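Local coordinates for putative membrane anchored protein (Corynebacterium diphtheriae, PDB 3LSO), which is of unknown function but is built largely of strand-rich modules and probably stands at the bacterial surface, tethered by a transmembrane segment, at residues E201-S204 / I205-V209; F229-H233 / I234-D238. All coordinates share one frame; numbering follows the deposited sequence.

Contact 1: E201-S204 / I205-V209; sequences ESAS and IKQDV
The backbone N of S204 faces the end of the Q207 side chain, whose amide carbon CD lies 3.6 Å from that S204 N. Which amide atom points there is uncertain; with the oxygen toward S204, a hydrogen bond across the turn would be possible. The Q207 chain reaches back because CG sits between the backbone N and the carbonyl carbon (chi1 86°) and the chain runs extended beyond it. On the way CG passes the S204 carbonyl, with Q207 CG 3.4 Å from S204 O. A long, flexible amide suits this place, since it can turn back over the loop and may offer its oxygen to the backbone.

S204 to Q207 form a type II beta turn. I205 and K206 occupy its corners, the branched I205 leading away and K206 taking the positive phi of the third position (55°), its amine extended into solvent. Below the turn, A203 CB meets V209 CG2 at 3.7 Å, a small methyl fitting against a branched one where both residues are buried. With V209 CG1 anti to the backbone N (chi1 176°), it is the other branch, CG2, that faces A203.

The turn carries the chain from one sheet to another. Strand 203-204 is an edge strand running parallel to strand 278-285, with A203 bonded through its backbone to P283 and V285, whereas V209 pairs through its backbone with I252 on strand 247-253; strand 208-214 is the middle strand of that sheet, with 196-198 on its other side.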
loop_
_atom_site.group_PDB
_atom_site.type_symbol
_atom_site.label_atom_id
_atom_site.label_comp_id
_atom_site.label_asym_id
_atom_site.label_seq_id
_atom_site.Cartn_x
_atom_site.Cartn_y
_atom_site.Cartn_z
ATOM N N GLU B 201 1.028 13.599 8.248
ATOM C CA GLU B 201 0.392 12.608 9.116
ATOM C C GLU B 201 -0.883 13.193 9.795
ATOM O O GLU B 201 -1.850 12.471 10.060
ATOM C CB GLU B 201 1.428 12.086 10.127
ATOM C CG GLU B 201 1.255 10.626 10.552
ATOM C CD GLU B 201 1.180 10.462 12.099
ATOM O OE1 GLU B 201 2.174 9.982 12.699
ATOM O OE2 GLU B 201 0.130 10.831 12.713
ATOM N N SER B 202 -0.863 14.508 10.043
ATOM C CA SER B 202 -1.964 15.289 10.640
ATOM C C SER B 202 -1.795 16.750 10.262
ATOM O O SER B 202 -0.699 17.180 9.902
ATOM C CB SER B 202 -1.926 15.237 12.163
ATOM O OG SER B 202 -1.628 13.935 12.613
ATOM N N ALA B 203 -2.871 17.526 10.377
ATOM C CA ALA B 203 -2.778 18.971 10.159
ATOM C C ALA B 203 -3.757 19.755 11.029
ATOM O O ALA B 203 -4.652 19.175 11.662
ATOM C CB ALA B 203 -2.970 19.304 8.694
ATOM N N SER B 204 -3.573 21.070 11.070
ATOM C CA SER B 204 -4.468 21.943 11.800
ATOM C C SER B 204 -5.226 22.806 10.816
ATOM O O SER B 204 -4.768 23.034 9.694
ATOM C CB SER B 204 -3.675 22.844 12.742
ATOM O OG SER B 204 -2.931 22.085 13.669
ATOM N N ILE B 205 -6.380 23.308 11.238
ATOM C CA ILE B 205 -7.142 24.234 10.423
ATOM C C ILE B 205 -6.403 25.554 10.252
ATOM O O ILE B 205 -5.465 25.861 10.981
ATOM C CB ILE B 205 -8.536 24.453 11.001
ATOM C CG1 ILE B 205 -8.464 25.217 12.319
ATOM C CG2 ILE B 205 -9.225 23.112 11.222
ATOM C CD1 ILE B 205 -9.790 25.300 13.024
ATOM N N LYS B 206 -6.824 26.311 9.252
ATOM C CA LYS B 206 -6.263 27.629 8.930
ATOM C C LYS B 206 -4.748 27.675 8.693
ATOM O O LYS B 206 -4.145 28.741 8.718
ATOM C CB LYS B 206 -6.727 28.694 9.925
ATOM C CG LYS B 206 -8.197 29.076 9.766
ATOM C CD LYS B 206 -8.559 30.246 10.683
ATOM C CE LYS B 206 -10.071 30.446 10.804
ATOM N NZ LYS B 206 -10.379 31.614 11.687
ATOM N N GLN B 207 -4.144 26.521 8.431
ATOM C CA GLN B 207 -2.768 26.492 7.932
ATOM C C GLN B 207 -2.669 25.857 6.521
ATOM O O GLN B 207 -3.563 25.138 6.081
ATOM C CB GLN B 207 -1.826 25.820 8.943
ATOM C CG GLN B 207 -1.753 24.285 8.824
ATOM C CD GLN B 207 -1.150 23.593 10.064
ATOM O OE1 GLN B 207 -0.700 24.252 11.021
ATOM N NE2 GLN B 207 -1.134 22.252 10.038
ATOM N N ASP B 208 -1.586 26.154 5.815
ATOM C CA ASP B 208 -1.350 25.565 4.505
ATOM C C ASP B 208 -0.960 24.112 4.629
ATOM O O ASP B 208 -0.193 23.741 5.509
ATOM C CB ASP B 208 -0.255 26.320 3.771
ATOM C CG ASP B 208 -0.796 27.463 2.946
ATOM O OD1 ASP B 208 -1.485 27.180 1.933
ATOM O OD2 ASP B 208 -0.518 28.634 3.307
ATOM N N VAL B 209 -1.504 23.285 3.754
ATOM C CA VAL B 209 -1.227 21.858 3.790
ATOM C C VAL B 209 -0.855 21.385 2.403
ATOM O O VAL B 209 -1.689 21.392 1.492
ATOM C CB VAL B 209 -2.440 21.056 4.290
ATOM C CG1 VAL B 209 -2.158 19.552 4.229
ATOM C CG2 VAL B 209 -2.823 21.502 5.695
#

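Contact 2: F229-H233 / I234-D238; sequences FFVNH and IAAGD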
loop_
_atom_site.group_PDB
_atom_site.type_symbol
_atom_site.label_atom_id
_atom_site.label_comp_id
_atom_site.label_asym_id
_atom_site.label_seq_id
_atom_site.Cartn_x
_atom_site.Cartn_y
_atom_site.Cartn_z
ATOM N N PHE B 229 -7.456 17.008 -7.725
ATOM C CA PHE B 229 -7.539 16.623 -6.329
ATOM C C PHE B 229 -8.964 16.771 -5.844
ATOM O O PHE B 229 -9.752 17.532 -6.419
ATOM C CB PHE B 229 -6.594 17.465 -5.478
ATOM C CG PHE B 229 -5.147 17.139 -5.697
ATOM C CD1 PHE B 229 -4.394 17.852 -6.598
ATOM C CD2 PHE B 229 -4.549 16.099 -5.012
ATOM C CE1 PHE B 229 -3.067 17.548 -6.793
ATOM C CE2 PHE B 229 -3.237 15.800 -5.201
ATOM C CZ PHE B 229 -2.491 16.526 -6.099
ATOM N N PHE B 230 -9.298 16.024 -4.802
ATOM C CA PHE B 230 -10.598 16.140 -4.186
ATOM C C PHE B 230 -10.426 16.138 -2.688
ATOM O O PHE B 230 -9.576 15.421 -2.142
ATOM C CB PHE B 230 -11.475 14.962 -4.557
ATOM C CG PHE B 230 -11.843 14.901 -5.997
ATOM C CD1 PHE B 230 -13.087 15.334 -6.422
ATOM C CD2 PHE B 230 -10.972 14.357 -6.928
ATOM C CE1 PHE B 230 -13.455 15.246 -7.763
ATOM C CE2 PHE B 230 -11.332 14.277 -8.283
ATOM C CZ PHE B 230 -12.576 14.727 -8.694
ATOM N N VAL B 231 -11.242 16.939 -2.023
ATOM C CA VAL B 231 -11.323 16.912 -0.582
ATOM C C VAL B 231 -12.744 16.481 -0.310
ATOM O O VAL B 231 -13.680 17.024 -0.904
ATOM C CB VAL B 231 -11.035 18.287 0.057
ATOM C CG1 VAL B 231 -11.229 18.208 1.539
ATOM C CG2 VAL B 231 -9.623 18.718 -0.223
ATOM N N ASN B 232 -12.896 15.483 0.549
ATOM C CA ASN B 232 -14.197 14.929 0.846
ATOM C C ASN B 232 -15.087 14.807 -0.374
ATOM O O ASN B 232 -16.246 15.238 -0.380
ATOM C CB ASN B 232 -14.860 15.700 1.982
ATOM C CG ASN B 232 -14.370 15.245 3.365
ATOM O OD1 ASN B 232 -13.392 14.496 3.505
ATOM N ND2 ASN B 232 -15.059 15.691 4.387
ATOM N N HIS B 233 -14.498 14.208 -1.406
ATOM C CA HIS B 233 -15.141 13.883 -2.694
ATOM C C HIS B 233 -15.676 15.052 -3.535
ATOM O O HIS B 233 -16.559 14.875 -4.396
ATOM C CB HIS B 233 -16.179 12.759 -2.540
ATOM C CG HIS B 233 -15.576 11.422 -2.212
ATOM N ND1 HIS B 233 -16.340 10.309 -1.920
ATOM C CD2 HIS B 233 -14.284 11.025 -2.115
ATOM C CE1 HIS B 233 -15.547 9.284 -1.674
ATOM N NE2 HIS B 233 -14.295 9.692 -1.787
ATOM N N ILE B 234 -15.101 16.231 -3.324
ATOM C CA ILE B 234 -15.464 17.415 -4.111
ATOM C C ILE B 234 -14.209 18.077 -4.715
ATOM O O ILE B 234 -13.217 18.290 -4.028
ATOM C CB ILE B 234 -16.331 18.383 -3.248
ATOM C CG1 ILE B 234 -17.762 17.827 -3.140
ATOM C CG2 ILE B 234 -16.329 19.793 -3.822
ATOM C CD1 ILE B 234 -18.419 17.984 -1.747
ATOM N N ALA B 235 -14.258 18.379 -6.005
ATOM C CA ALA B 235 -13.104 18.910 -6.735
ATOM C C ALA B 235 -12.437 20.084 -6.027
ATOM O O ALA B 235 -13.038 21.141 -5.843
ATOM C CB ALA B 235 -13.511 19.306 -8.146
ATOM N N ALA B 236 -11.186 19.901 -5.639
ATOM C CA ALA B 236 -10.453 20.968 -4.982
ATOM C C ALA B 236 -9.660 21.767 -5.990
ATOM O O ALA B 236 -8.537 21.412 -6.320
ATOM C CB ALA B 236 -9.543 20.406 -3.889
ATOM N N GLY B 237 -10.261 22.851 -6.467
ATOM C CA GLY B 237 -9.641 23.718 -7.472
ATOM C C GLY B 237 -9.549 23.120 -8.870
ATOM O O GLY B 237 -10.154 22.094 -9.161
ATOM N N ASP B 238 -8.798 23.789 -9.737
ATOM C CA ASP B 238 -8.492 23.302 -11.083
ATOM C C ASP B 238 -7.565 22.076 -11.055
ATOM O O ASP B 238 -6.821 21.881 -10.083
ATOM C CB ASP B 238 -7.824 24.420 -11.904
ATOM C CG ASP B 238 -8.819 25.433 -12.443
ATOM O OD1 ASP B 238 -10.039 25.237 -12.275
ATOM O OD2 ASP B 238 -8.379 26.432 -13.051
#
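A two-residue beta hairpin joins strands 226-231 and 234-241, closed by a type I' turn from V231 to I234. V231 and I234 form the hydrogen-bonded pair next to the turn: V231 N donates to I234 O at 3.1 Å, and I234 N returns a bond to V231 O at 2.9 Å. Farther along, A236 N gives F229 O a nearly straight bond of 2.9 Å (168° at the hydrogen). Between these bonds lies the non-hydrogen-bonded pair F230 and A235, where F230 CA also makes a CH···O contact with I234 O at 3.4 Å.

F230 CE1 comes within 4.1 Å of A235 CB, so the small alanine lets the strands pair closely beside a large ring. V231 reaches diagonally along the hairpin instead: its CG2, set beside the backbone N by a chi1 of 176°, meets A236 CB at 4.0 Å. The ring of F229 leads away to I211 and A213 in the facing sheet, while F230 touches L461.

Both turn residues carry positive phi. Asparagine tolerates this well, and N232 OD1 also accepts a bond from T261 N on strand 258-267. H233 is held at both ring nitrogens, NE2 by E279 OE2 and ND1 by P459 O. Since a carbonyl oxygen can only accept and a carboxylate is normally an acceptor too, the imidazole is probably protonated, which would make its hydrogen bond to E279 on strand 278-285 charge-assisted, beside a polar link to the C-terminal segment.

Contacts 1 and 2 lie in series in one two-sheet module whose strand order matches an immunoglobulin-like sandwich, their centres 16 Å apart and without touching. Contact 1 crosses between the sheets; contact 2 joins neighbouring strands at the far edge of the five-stranded sheet from 203-204. Regular backbone bonds hold the hairpin, whereas the 204-207 turn shows no clear bond within it; beside it A203 and V209 pack their methyl groups, and K206 bonds through its backbone to F254. Each has a buried side, A203 and V209 in the first and F229 and F230 in the second, and an exposed one, K206 and I234 respectively. The two share neighbours: V209 and V231 both touch I252 and F254.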